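Local coordinates for protein arginase (Thermus thermophilus, PDB 2EF5) that probably hydrolyses L-arginine to L-ornithine and urea, using two manganese ions bound in each subunit, at residues V3-V8 against Y40-L45; A64-I69 against L145-L150; G109-V114 against P159-L164; G209-V214 against R254-D259. All blocks are in the same frame, centred on the assembly; numbering follows the deposited sequence.

How the contacts relate
Contacts 1, 3 and 4 are pairings within one parallel sheet, whereas contact 2 joins two helix starts near the surface. Contacts 3 and 4 lie closest, their centres 9 Å apart: strands 113-117 and 212-217 are neighbours, and Gly113 N probably bonds to Pro211 O (2.9 Å), as Gly113 O does to His213 N. Contact 1 is at the far edge of the sheet, its centre 16 Å from that of contact 4; contact 2 lies 21 Å or more from the others, centre to centre. The manganese pair is held beyond the strand ends, by Asp118 and Asp217 among others, about 9 Å from the Asp259 side chain of contact 4 and about 11 Å from the Val114 side chain of contact 3.

Contact 1 (V3-V8 against Y40-L45); sequences VAVVGV and YTVEDL
The edge of the chain's parallel sheet, where strand 2-8 meets the outermost strand 41-47, pairs Val3 with Val42, Ala4 with Glu43 and Val5 with Asp44. Four backbone hydrogen bonds form the parallel ladder. Val3 N gives to Thr41 O at 3.1 Å and Val3 O takes Glu43 N at 3.0 Å; Val5 N then reaches Glu43 O at 2.9 Å, and Val5 O receives Leu45 N at 2.8 Å. The strands run at 22° to each other, the usual twist of such a sheet.

Valines suit the inner strand, their branched carbons filling space close to the backbone. With CG1 of Val3 turned away from its own N (chi1 171°), CG2 of Val3 lies beside that N and comes obliquely to the Tyr40 ring, 3.6 Å from Tyr40 CD1. The phenol end of Tyr40 goes elsewhere, to Leu285 O. On the same face Val5 CG2 meets Val42 CG1 at 4.1 Å, and helix 31-37 packs against Val42. Beyond it, Asp44 bonds to Gly46 N and forms a salt bridge with Arg27, so its carboxylate is matched outside the pair. The opposite face carries Ala4 and Glu43; there the small Ala4 lets Leu45 fold over, Leu45 CD1 to Ala4 CB at 4.1 Å, while Leu45 CB rests on Val6 CB at 4.2 Å. Glu43 stretches outward, as suits a polar residue on an exposed edge.

Helices 22-28 and 31-37 connect the two strands, making this a beta-alpha-beta crossover at the margin of the three-layered arginase fold.

Contact 2 (A64-I69 against L145-L150); sequences AYLEEI and LGHPRL
Leu66 and Leu150 face each other across the opening turns of helices 66-81 and 148-154, their CA atoms 8.2 Å apart, with Tyr65 and His147 in the N-cap positions. This is helix-to-helix packing at the protein surface: an apolar patch with a salt bridge beside it. Leu66 divides its branches. CD2 meets Leu150 CD2 tip to tip at 4.0 Å and also touches Arg149 CB, while CD1 sits over one face of the His147 ring, a CH-pi contact with 3.7 Å to the centroid. Pro148 CD lies over the opposite face, toward its rim; proline fits a first helical turn, which asks no amide hydrogen of it.

Alongside, Glu67 bends back at chi2 (-57°) to bring its carboxylate to Arg149, which grips it side-on. The two flat groups are nearly coplanar, 24° apart, and both oxygens lie close to the guanidinium plane. A methionine in place of Arg149 would probably leave the Glu67 carboxylate without its charged mate and free to turn. The Arg149 carbonyl also accepts Arg70 NE. In the paired grip, Arg149 NH2 reaches Glu67 OE1 at 2.9 Å, and Arg149 NE meets the syn lone pair of Glu67 OE2 at 2.8 Å.

Contact 3 (G109-V114 against P159-L164); sequences GRRVGV and PKDVVL
Arg111 and Asp161 form a salt bridge at the threshold of two neighbouring parallel strands, 113-117 and 162-167, in the sheet of the arginase fold. Arg111 runs out extended from CG to NE, long enough to span the gap, and clasps the carboxylate side-on. Its NE gives to Asp161 OD2 at 2.9 Å, approaching from above the carboxylate plane, while Arg111 NH2 reaches the syn lone pair of Asp161 OD1 at 2.8 Å. The planes are 46° apart, so this two-pronged grip is twisted rather than flat.

Val112 points away from segment 159-164 and packs on Pro211, but its carbonyl looks to a water that donates to Asp161 OD2 at 2.6 Å and only weakly to Val112 O. OD2 thus has two donors, which suits a buried aspartate. A leucine in place of Asp161 would probably leave the Arg111 guanidinium without its counter-charge and the water without its strong acceptor.

Gly113 brings its CA to 3.3 Å from Asp161 O in a CA-H...O contact, and its other edge faces strand 212-217. At Val114 the true ladder begins: its N gives to Asp161 O at 2.8 Å, and its O takes Val163 N at 2.9 Å. Further on, strand 113-117 leads to Asp118, a ligand of both manganese ions. Val114 and Val162 lie on the same face of the sheet, where Leu139 of helix 138-142 packs on Val162; branched residues suit this buried layer. Val162 CG2, beside its own backbone N, lies 4.2 Å from Val114 CB.

Contact 4 (G209-V214 against R254-D259); sequences GLPLHV and RVQSLD
Leu212 O takes the N-H of Gln256 at 2.7 Å in an almost straight bond (174°) lying in the carbonyl plane, and the CA-H of Val255 also points to it. Leu212 N in turn gives to Arg254 O at 2.7 Å, from above that carbonyl's plane. Leu212 pairs with Val255, but His213 pairs with Ser257: Gln256 is the extra residue of a beta bulge. Beyond it the parallel ladder resumes, Val214 N to Ser257 O and Asp259 N to Val214 O, each at 2.9 Å.

The bulge turns Gln256 out of the regular alternation. Its CG sits between N and carbonyl carbon (chi1 59°), and the chain lies alongside Pro211, Gln256 OE1 3.7 Å from Pro211 CB, while NE2 bonds to Ala106 O. At the strand start Arg254 bends at chi3 (-83°), so that NH1 of Arg254 meets a lone pair of Leu210 O, in plane, at 2.8 Å; NH2 goes to Leu204 O. Gly209 N lies over one guanidinium face and Leu212 CD1 over the other. One arginine thus ties the carbonyl of Leu210, just before the strand, to that of Leu204 near the end of helix 196-206.

On the face that carries Leu212, Val214 and Leu258, Val214 CG1 meets Leu258 CD1 at 3.9 Å, and helix 272-284 packs on both. Asp259 is held by the hydroxyls of Ser215, Ser99 and Ser102, with its side chain about 5 Å from that of His96, a manganese ligand. Strand 212-217, helix 239-252 and strand 255-261 make a beta-alpha-beta unit, whose first strand ends at the metal ligand Asp217, as in the arginase fold.

Contact 1 (V3-V8 against Y40-L45)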
loop_
_atom_site.group_PDB
_atom_site.type_symbol
_atom_site.label_atom_id
_atom_site.label_comp_id
_atom_site.label_asym_id
_atom_site.label_seq_id
_atom_site.Cartn_x
_atom_site.Cartn_y
_atom_site.Cartn_z
ATOM N N VAL A 3 48.915 1.624 -13.105
ATOM C CA VAL A 3 47.829 0.721 -13.461
ATOM C C VAL A 3 48.384 -0.591 -14.003
ATOM O O VAL A 3 49.316 -0.602 -14.809
ATOM C CB VAL A 3 46.908 1.342 -14.544
ATOM C CG1 VAL A 3 45.929 0.297 -15.064
ATOM C CG2 VAL A 3 46.154 2.520 -13.969
ATOM N N ALA A 4 47.809 -1.697 -13.547
ATOM C CA ALA A 4 48.217 -3.013 -14.009
ATOM C C ALA A 4 47.002 -3.675 -14.653
ATOM O O ALA A 4 45.929 -3.731 -14.055
ATOM C CB ALA A 4 48.722 -3.861 -12.844
ATOM N N VAL A 5 47.180 -4.157 -15.875
ATOM C CA VAL A 5 46.110 -4.821 -16.614
ATOM C C VAL A 5 46.399 -6.310 -16.754
ATOM O O VAL A 5 47.477 -6.702 -17.205
ATOM C CB VAL A 5 45.972 -4.240 -18.036
ATOM C CG1 VAL A 5 44.929 -5.016 -18.819
ATOM C CG2 VAL A 5 45.599 -2.765 -17.965
ATOM N N VAL A 6 45.440 -7.138 -16.364
ATOM C CA VAL A 6 45.606 -8.580 -16.489
ATOM C C VAL A 6 44.346 -9.183 -17.097
ATOM O O VAL A 6 43.230 -8.791 -16.752
ATOM C CB VAL A 6 45.885 -9.241 -15.127
ATOM C CG1 VAL A 6 44.735 -8.992 -14.177
ATOM C CG2 VAL A 6 46.096 -10.729 -15.316
ATOM N N GLY A 7 44.527 -10.129 -18.010
ATOM C CA GLY A 7 43.382 -10.752 -18.648
ATOM C C GLY A 7 43.101 -12.159 -18.165
ATOM O O GLY A 7 43.996 -12.877 -17.712
ATOM N N VAL A 8 41.835 -12.545 -18.248
ATOM C CA VAL A 8 41.401 -13.877 -17.857
ATOM C C VAL A 8 40.496 -14.379 -18.986
ATOM O O VAL A 8 39.285 -14.186 -18.957
ATOM C CB VAL A 8 40.609 -13.852 -16.531
ATOM C CG1 VAL A 8 40.323 -15.272 -16.063
ATOM C CG2 VAL A 8 41.391 -13.104 -15.476
ATOM N N TYR A 40 48.530 7.838 -16.934
ATOM C CA TYR A 40 48.909 6.692 -16.115
ATOM C C TYR A 40 50.081 5.931 -16.716
ATOM O O TYR A 40 50.254 5.895 -17.932
ATOM C CB TYR A 40 47.727 5.717 -15.981
ATOM C CG TYR A 40 46.585 6.189 -15.111
ATOM C CD1 TYR A 40 46.657 6.097 -13.721
ATOM C CD2 TYR A 40 45.428 6.721 -15.675
ATOM C CE1 TYR A 40 45.596 6.525 -12.916
ATOM C CE2 TYR A 40 44.367 7.151 -14.879
ATOM C CZ TYR A 40 44.457 7.051 -13.506
ATOM O OH TYR A 40 43.411 7.483 -12.724
ATOM N N THR A 41 50.898 5.333 -15.858
ATOM C CA THR A 41 52.002 4.511 -16.335
ATOM C C THR A 41 51.346 3.138 -16.262
ATOM O O THR A 41 50.888 2.724 -15.200
ATOM C CB THR A 41 53.230 4.591 -15.404
ATOM O OG1 THR A 41 52.888 4.102 -14.103
ATOM C CG2 THR A 41 53.699 6.027 -15.282
ATOM N N VAL A 42 51.285 2.450 -17.394
ATOM C CA VAL A 42 50.604 1.163 -17.473
ATOM C C VAL A 42 51.455 -0.056 -17.789
ATOM O O VAL A 42 52.356 -0.008 -18.628
ATOM C CB VAL A 42 49.473 1.237 -18.527
ATOM C CG1 VAL A 42 48.592 -0.010 -18.454
ATOM C CG2 VAL A 42 48.660 2.502 -18.312
ATOM N N GLU A 43 51.135 -1.156 -17.119
ATOM C CA GLU A 43 51.825 -2.424 -17.311
ATOM C C GLU A 43 50.830 -3.555 -17.605
ATOM O O GLU A 43 49.884 -3.779 -16.852
ATOM C CB GLU A 43 52.644 -2.775 -16.061
ATOM C CG GLU A 43 52.969 -4.253 -15.946
ATOM C CD GLU A 43 53.944 -4.571 -14.829
ATOM O OE1 GLU A 43 53.737 -4.094 -13.693
ATOM O OE2 GLU A 43 54.915 -5.310 -15.097
ATOM N N ASP A 44 51.044 -4.257 -18.710
ATOM C CA ASP A 44 50.180 -5.367 -19.078
ATOM C C ASP A 44 50.825 -6.625 -18.516
ATOM O O ASP A 44 51.930 -6.983 -18.910
ATOM C CB ASP A 44 50.075 -5.485 -20.599
ATOM C CG ASP A 44 48.952 -6.409 -21.035
ATOM O OD1 ASP A 44 48.696 -7.409 -20.330
ATOM O OD2 ASP A 44 48.336 -6.142 -22.089
ATOM N N LEU A 45 50.136 -7.287 -17.597
ATOM C CA LEU A 45 50.653 -8.500 -16.974
ATOM C C LEU A 45 50.355 -9.746 -17.797
ATOM O O LEU A 45 50.671 -10.855 -17.386
ATOM C CB LEU A 45 50.054 -8.664 -15.575
ATOM C CG LEU A 45 50.229 -7.492 -14.604
ATOM C CD1 LEU A 45 49.538 -7.812 -13.285
ATOM C CD2 LEU A 45 51.707 -7.212 -14.395
#

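Contact 2 (A64-I69 against L145-L150)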
loop_
_atom_site.group_PDB
_atom_site.type_symbol
_atom_site.label_atom_id
_atom_site.label_comp_id
_atom_site.label_asym_id
_atom_site.label_seq_id
_atom_site.Cartn_x
_atom_site.Cartn_y
_atom_site.Cartn_z
ATOM N N ALA A 64 29.510 -27.348 -13.439
ATOM C CA ALA A 64 30.417 -27.269 -14.579
ATOM C C ALA A 64 31.745 -26.559 -14.345
ATOM O O ALA A 64 31.778 -25.387 -13.979
ATOM C CB ALA A 64 29.698 -26.619 -15.757
ATOM N N TYR A 65 32.834 -27.290 -14.564
ATOM C CA TYR A 65 34.189 -26.762 -14.436
ATOM C C TYR A 65 34.510 -26.038 -13.129
ATOM O O TYR A 65 35.376 -25.164 -13.107
ATOM C CB TYR A 65 34.465 -25.804 -15.594
ATOM C CG TYR A 65 34.272 -26.402 -16.970
ATOM C CD1 TYR A 65 35.246 -27.222 -17.541
ATOM C CD2 TYR A 65 33.125 -26.129 -17.714
ATOM C CE1 TYR A 65 35.084 -27.751 -18.826
ATOM C CE2 TYR A 65 32.952 -26.652 -18.994
ATOM C CZ TYR A 65 33.935 -27.460 -19.546
ATOM O OH TYR A 65 33.773 -27.964 -20.820
ATOM N N LEU A 66 33.834 -26.392 -12.041
ATOM C CA LEU A 66 34.090 -25.716 -10.774
ATOM C C LEU A 66 35.567 -25.697 -10.386
ATOM O O LEU A 66 36.109 -24.636 -10.065
ATOM C CB LEU A 66 33.267 -26.347 -9.645
ATOM C CG LEU A 66 33.310 -25.583 -8.315
ATOM C CD1 LEU A 66 32.076 -25.899 -7.504
ATOM C CD2 LEU A 66 34.572 -25.936 -7.542
ATOM N N GLU A 67 36.222 -26.855 -10.413
ATOM C CA GLU A 67 37.636 -26.920 -10.047
ATOM C C GLU A 67 38.550 -26.144 -10.996
ATOM O O GLU A 67 39.534 -25.551 -10.559
ATOM C CB GLU A 67 38.109 -28.377 -9.967
ATOM C CG GLU A 67 37.574 -29.159 -8.775
ATOM C CD GLU A 67 37.905 -28.506 -7.439
ATOM O OE1 GLU A 67 39.043 -28.028 -7.269
ATOM O OE2 GLU A 67 37.031 -28.482 -6.549
ATOM N N GLU A 68 38.239 -26.154 -12.290
ATOM C CA GLU A 68 39.058 -25.425 -13.255
ATOM C C GLU A 68 38.891 -23.924 -13.026
ATOM O O GLU A 68 39.848 -23.153 -13.119
ATOM C CB GLU A 68 38.661 -25.786 -14.690
ATOM C CG GLU A 68 39.002 -27.217 -15.084
ATOM C CD GLU A 68 37.890 -28.202 -14.787
ATOM O OE1 GLU A 68 37.330 -28.179 -13.669
ATOM O OE2 GLU A 68 37.580 -29.015 -15.681
ATOM N N ILE A 69 37.664 -23.517 -12.724
ATOM C CA ILE A 69 37.375 -22.117 -12.459
ATOM C C ILE A 69 38.092 -21.700 -11.178
ATOM O O ILE A 69 38.736 -20.653 -11.127
ATOM C CB ILE A 69 35.861 -21.889 -12.312
ATOM C CG1 ILE A 69 35.179 -22.104 -13.667
ATOM C CG2 ILE A 69 35.589 -20.492 -11.793
ATOM C CD1 ILE A 69 33.667 -22.079 -13.614
ATOM N N LEU A 145 28.256 -17.170 0.164
ATOM C CA LEU A 145 27.161 -18.108 -0.077
ATOM C C LEU A 145 27.458 -18.967 -1.300
ATOM O O LEU A 145 27.842 -18.450 -2.348
ATOM C CB LEU A 145 25.852 -17.349 -0.317
ATOM C CG LEU A 145 25.353 -16.391 0.768
ATOM C CD1 LEU A 145 24.208 -15.567 0.210
ATOM C CD2 LEU A 145 24.909 -17.171 2.003
ATOM N N GLY A 146 27.276 -20.277 -1.168
ATOM C CA GLY A 146 27.518 -21.160 -2.293
ATOM C C GLY A 146 28.391 -22.357 -1.976
ATOM O O GLY A 146 28.588 -22.712 -0.812
ATOM N N HIS A 147 28.927 -22.974 -3.020
ATOM C CA HIS A 147 29.766 -24.147 -2.862
ATOM C C HIS A 147 30.970 -23.870 -1.972
ATOM O O HIS A 147 31.685 -22.891 -2.167
ATOM C CB HIS A 147 30.250 -24.638 -4.223
ATOM C CG HIS A 147 30.791 -26.028 -4.195
ATOM N ND1 HIS A 147 30.059 -27.121 -4.596
ATOM C CD2 HIS A 147 31.986 -26.511 -3.768
ATOM C CE1 HIS A 147 30.774 -28.220 -4.419
ATOM N NE2 HIS A 147 31.948 -27.873 -3.917
ATOM N N PRO A 148 31.215 -24.741 -0.986
ATOM C CA PRO A 148 32.337 -24.612 -0.049
ATOM C C PRO A 148 33.709 -24.481 -0.730
ATOM O O PRO A 148 34.560 -23.736 -0.246
ATOM C CB PRO A 148 32.222 -25.880 0.798
ATOM C CG PRO A 148 30.747 -26.142 0.804
ATOM C CD PRO A 148 30.376 -25.903 -0.639
ATOM N N ARG A 149 33.917 -25.206 -1.836
ATOM C CA ARG A 149 35.188 -25.164 -2.581
ATOM C C ARG A 149 35.491 -23.757 -3.062
ATOM O O ARG A 149 36.644 -23.395 -3.291
ATOM C CB ARG A 149 35.158 -26.081 -3.820
ATOM C CG ARG A 149 35.478 -27.548 -3.579
ATOM C CD ARG A 149 36.875 -27.768 -3.069
ATOM N NE ARG A 149 37.949 -27.808 -4.045
ATOM C CZ ARG A 149 39.230 -27.742 -3.719
ATOM N NH1 ARG A 149 39.569 -27.626 -2.453
ATOM N NH2 ARG A 149 40.171 -27.779 -4.655
ATOM N N LEU A 150 34.442 -22.969 -3.228
ATOM C CA LEU A 150 34.601 -21.611 -3.713
ATOM C C LEU A 150 34.623 -20.572 -2.602
ATOM O O LEU A 150 35.491 -19.697 -2.577
ATOM C CB LEU A 150 33.485 -21.290 -4.704
ATOM C CG LEU A 150 33.421 -22.178 -5.955
ATOM C CD1 LEU A 150 32.244 -21.757 -6.821
ATOM C CD2 LEU A 150 34.722 -22.065 -6.738
#

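Contact 3 (G109-V114 against P159-L164)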
loop_
_atom_site.group_PDB
_atom_site.type_symbol
_atom_site.label_atom_id
_atom_site.label_comp_id
_atom_site.label_asym_id
_atom_site.label_seq_id
_atom_site.Cartn_x
_atom_site.Cartn_y
_atom_site.Cartn_z
ATOM N N GLY A 109 42.729 -8.435 1.835
ATOM C CA GLY A 109 42.361 -8.730 3.208
ATOM C C GLY A 109 41.626 -7.632 3.951
ATOM O O GLY A 109 41.213 -7.832 5.092
ATOM N N ARG A 110 41.452 -6.473 3.325
ATOM C CA ARG A 110 40.749 -5.381 3.984
ATOM C C ARG A 110 39.301 -5.282 3.519
ATOM O O ARG A 110 38.921 -5.866 2.504
ATOM C CB ARG A 110 41.472 -4.049 3.742
ATOM C CG ARG A 110 40.863 -2.853 4.488
ATOM C CD ARG A 110 40.491 -3.191 5.944
ATOM N NE ARG A 110 41.622 -3.700 6.717
ATOM C CZ ARG A 110 42.629 -2.955 7.161
ATOM N NH1 ARG A 110 42.653 -1.653 6.913
ATOM N NH2 ARG A 110 43.618 -3.511 7.850
ATOM N N ARG A 111 38.498 -4.545 4.277
ATOM C CA ARG A 111 37.091 -4.357 3.969
ATOM C C ARG A 111 36.934 -3.438 2.759
ATOM O O ARG A 111 37.402 -2.303 2.771
ATOM C CB ARG A 111 36.376 -3.745 5.176
ATOM C CG ARG A 111 34.882 -3.565 4.997
ATOM C CD ARG A 111 34.273 -2.778 6.145
ATOM N NE ARG A 111 32.832 -2.612 5.981
ATOM C CZ ARG A 111 32.073 -1.839 6.751
ATOM N NH1 ARG A 111 32.614 -1.149 7.747
ATOM N NH2 ARG A 111 30.769 -1.761 6.525
ATOM N N VAL A 112 36.276 -3.928 1.715
ATOM C CA VAL A 112 36.071 -3.125 0.513
ATOM C C VAL A 112 34.614 -3.145 0.082
ATOM O O VAL A 112 33.906 -4.126 0.309
ATOM C CB VAL A 112 36.920 -3.647 -0.674
ATOM C CG1 VAL A 112 38.401 -3.640 -0.305
ATOM C CG2 VAL A 112 36.462 -5.050 -1.060
ATOM N N GLY A 113 34.166 -2.055 -0.528
ATOM C CA GLY A 113 32.799 -2.001 -1.010
ATOM C C GLY A 113 32.810 -2.535 -2.432
ATOM O O GLY A 113 33.800 -2.372 -3.145
ATOM N N VAL A 114 31.729 -3.186 -2.848
ATOM C CA VAL A 114 31.658 -3.733 -4.198
ATOM C C VAL A 114 30.480 -3.156 -4.969
ATOM O O VAL A 114 29.334 -3.282 -4.552
ATOM C CB VAL A 114 31.514 -5.273 -4.171
ATOM C CG1 VAL A 114 31.339 -5.820 -5.605
ATOM C CG2 VAL A 114 32.734 -5.897 -3.507
ATOM N N PRO A 159 27.813 -8.843 2.601
ATOM C CA PRO A 159 26.651 -8.512 1.769
ATOM C C PRO A 159 26.206 -7.061 1.913
ATOM O O PRO A 159 25.657 -6.475 0.980
ATOM C CB PRO A 159 25.585 -9.489 2.263
ATOM C CG PRO A 159 26.386 -10.681 2.665
ATOM C CD PRO A 159 27.561 -10.061 3.392
ATOM N N LYS A 160 26.444 -6.484 3.085
ATOM C CA LYS A 160 26.043 -5.109 3.342
ATOM C C LYS A 160 26.959 -4.080 2.697
ATOM O O LYS A 160 26.634 -2.894 2.668
ATOM C CB LYS A 160 25.944 -4.865 4.854
ATOM C CG LYS A 160 24.857 -5.716 5.518
ATOM C CD LYS A 160 24.653 -5.356 6.987
ATOM C CE LYS A 160 23.476 -6.127 7.572
ATOM N NZ LYS A 160 23.207 -5.754 8.992
ATOM N N ASP A 161 28.102 -4.529 2.183
ATOM C CA ASP A 161 29.033 -3.625 1.523
ATOM C C ASP A 161 28.976 -3.863 0.015
ATOM O O ASP A 161 29.926 -3.572 -0.711
ATOM C CB ASP A 161 30.459 -3.837 2.033
ATOM C CG ASP A 161 30.599 -3.548 3.518
ATOM O OD1 ASP A 161 29.990 -2.567 3.987
ATOM O OD2 ASP A 161 31.330 -4.289 4.212
ATOM N N VAL A 162 27.845 -4.397 -0.444
ATOM C CA VAL A 162 27.636 -4.678 -1.862
ATOM C C VAL A 162 26.441 -3.892 -2.396
ATOM O O VAL A 162 25.422 -3.761 -1.727
ATOM C CB VAL A 162 27.363 -6.183 -2.116
ATOM C CG1 VAL A 162 26.972 -6.409 -3.591
ATOM C CG2 VAL A 162 28.600 -7.011 -1.766
ATOM N N VAL A 163 26.579 -3.354 -3.601
ATOM C CA VAL A 163 25.492 -2.616 -4.234
ATOM C C VAL A 163 25.431 -3.048 -5.691
ATOM O O VAL A 163 26.447 -3.051 -6.381
ATOM C CB VAL A 163 25.704 -1.073 -4.180
ATOM C CG1 VAL A 163 24.532 -0.371 -4.844
ATOM C CG2 VAL A 163 25.830 -0.593 -2.733
ATOM N N LEU A 164 24.242 -3.443 -6.135
ATOM C CA LEU A 164 24.015 -3.869 -7.508
ATOM C C LEU A 164 23.352 -2.703 -8.233
ATOM O O LEU A 164 22.437 -2.080 -7.693
ATOM C CB LEU A 164 23.085 -5.084 -7.543
ATOM C CG LEU A 164 23.685 -6.460 -7.253
ATOM C CD1 LEU A 164 22.586 -7.479 -6.940
ATOM C CD2 LEU A 164 24.484 -6.904 -8.475
HETATM O O HOH W 1 32.888 -6.050 3.012
#

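Contact 4 (G209-V214 against R254-D259)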
loop_
_atom_site.group_PDB
_atom_site.type_symbol
_atom_site.label_atom_id
_atom_site.label_comp_id
_atom_site.label_asym_id
_atom_site.label_seq_id
_atom_site.Cartn_x
_atom_site.Cartn_y
_atom_site.Cartn_z
ATOM N N GLY A 209 33.289 5.751 3.259
ATOM C CA GLY A 209 34.529 5.434 3.946
ATOM C C GLY A 209 35.278 4.195 3.491
ATOM O O GLY A 209 36.349 3.897 4.021
ATOM N N LEU A 210 34.746 3.481 2.506
ATOM C CA LEU A 210 35.388 2.258 2.031
ATOM C C LEU A 210 36.025 2.364 0.660
ATOM O O LEU A 210 35.565 3.126 -0.195
ATOM C CB LEU A 210 34.369 1.120 1.961
ATOM C CG LEU A 210 33.583 0.690 3.195
ATOM C CD1 LEU A 210 32.594 -0.394 2.796
ATOM C CD2 LEU A 210 34.536 0.178 4.269
ATOM N N PRO A 211 37.117 1.617 0.441
ATOM C CA PRO A 211 37.752 1.660 -0.878
ATOM C C PRO A 211 36.745 0.903 -1.743
ATOM O O PRO A 211 36.058 0.002 -1.252
ATOM C CB PRO A 211 39.048 0.884 -0.668
ATOM C CG PRO A 211 38.713 -0.060 0.460
ATOM C CD PRO A 211 37.918 0.822 1.388
ATOM N N LEU A 212 36.643 1.251 -3.016
ATOM C CA LEU A 212 35.651 0.604 -3.858
ATOM C C LEU A 212 36.176 -0.212 -5.022
ATOM O O LEU A 212 37.100 0.207 -5.724
ATOM C CB LEU A 212 34.697 1.663 -4.395
ATOM C CG LEU A 212 34.007 2.539 -3.348
ATOM C CD1 LEU A 212 33.240 3.648 -4.059
ATOM C CD2 LEU A 212 33.070 1.691 -2.492
ATOM N N HIS A 213 35.579 -1.389 -5.209
ATOM C CA HIS A 213 35.917 -2.261 -6.327
ATOM C C HIS A 213 34.714 -2.213 -7.261
ATOM O O HIS A 213 33.583 -2.476 -6.851
ATOM C CB HIS A 213 36.135 -3.709 -5.875
ATOM C CG HIS A 213 36.361 -4.658 -7.009
ATOM N ND1 HIS A 213 35.329 -5.189 -7.751
ATOM C CD2 HIS A 213 37.503 -5.114 -7.575
ATOM C CE1 HIS A 213 35.825 -5.928 -8.726
ATOM N NE2 HIS A 213 37.143 -5.898 -8.644
ATOM N N VAL A 214 34.950 -1.865 -8.514
ATOM C CA VAL A 214 33.857 -1.793 -9.473
ATOM C C VAL A 214 33.936 -2.968 -10.441
ATOM O O VAL A 214 34.954 -3.177 -11.084
ATOM C CB VAL A 214 33.911 -0.475 -10.275
ATOM C CG1 VAL A 214 32.827 -0.480 -11.357
ATOM C CG2 VAL A 214 33.731 0.713 -9.337
ATOM N N ARG A 254 37.666 7.093 -4.270
ATOM C CA ARG A 254 37.774 5.853 -3.515
ATOM C C ARG A 254 37.831 4.562 -4.332
ATOM O O ARG A 254 37.993 3.482 -3.758
ATOM C CB ARG A 254 36.620 5.755 -2.516
ATOM C CG ARG A 254 36.718 6.732 -1.349
ATOM C CD ARG A 254 35.708 6.387 -0.269
ATOM N NE ARG A 254 34.359 6.902 -0.516
ATOM C CZ ARG A 254 33.261 6.151 -0.523
ATOM N NH1 ARG A 254 33.345 4.844 -0.311
ATOM N NH2 ARG A 254 32.071 6.706 -0.704
ATOM N N VAL A 255 37.700 4.652 -5.655
ATOM C CA VAL A 255 37.751 3.447 -6.484
ATOM C C VAL A 255 39.189 2.926 -6.539
ATOM O O VAL A 255 40.113 3.669 -6.873
ATOM C CB VAL A 255 37.226 3.723 -7.919
ATOM C CG1 VAL A 255 37.355 2.466 -8.777
ATOM C CG2 VAL A 255 35.769 4.158 -7.860
ATOM N N GLN A 256 39.368 1.647 -6.220
ATOM C CA GLN A 256 40.702 1.045 -6.183
ATOM C C GLN A 256 40.956 -0.101 -7.162
ATOM O O GLN A 256 42.103 -0.496 -7.366
ATOM C CB GLN A 256 40.984 0.519 -4.774
ATOM C CG GLN A 256 39.968 -0.528 -4.334
ATOM C CD GLN A 256 40.593 -1.683 -3.565
ATOM O OE1 GLN A 256 41.172 -1.493 -2.495
ATOM N NE2 GLN A 256 40.477 -2.890 -4.115
ATOM N N SER A 257 39.901 -0.662 -7.747
ATOM C CA SER A 257 40.071 -1.772 -8.682
ATOM C C SER A 257 38.876 -1.909 -9.618
ATOM O O SER A 257 37.768 -1.490 -9.291
ATOM C CB SER A 257 40.300 -3.080 -7.907
ATOM O OG SER A 257 39.305 -3.255 -6.912
ATOM N N LEU A 258 39.094 -2.532 -10.764
ATOM C CA LEU A 258 38.033 -2.655 -11.758
ATOM C C LEU A 258 38.059 -3.926 -12.595
ATOM O O LEU A 258 39.131 -4.375 -13.001
ATOM C CB LEU A 258 38.116 -1.449 -12.710
ATOM C CG LEU A 258 37.339 -1.491 -14.029
ATOM C CD1 LEU A 258 35.865 -1.276 -13.741
ATOM C CD2 LEU A 258 37.844 -0.417 -14.974
ATOM N N ASP A 259 36.881 -4.501 -12.848
ATOM C CA ASP A 259 36.778 -5.668 -13.728
ATOM C C ASP A 259 35.984 -5.206 -14.946
ATOM O O ASP A 259 34.993 -4.491 -14.802
ATOM C CB ASP A 259 35.979 -6.835 -13.123
ATOM C CG ASP A 259 36.484 -7.279 -11.769
ATOM O OD1 ASP A 259 37.705 -7.285 -11.539
ATOM O OD2 ASP A 259 35.632 -7.645 -10.940
#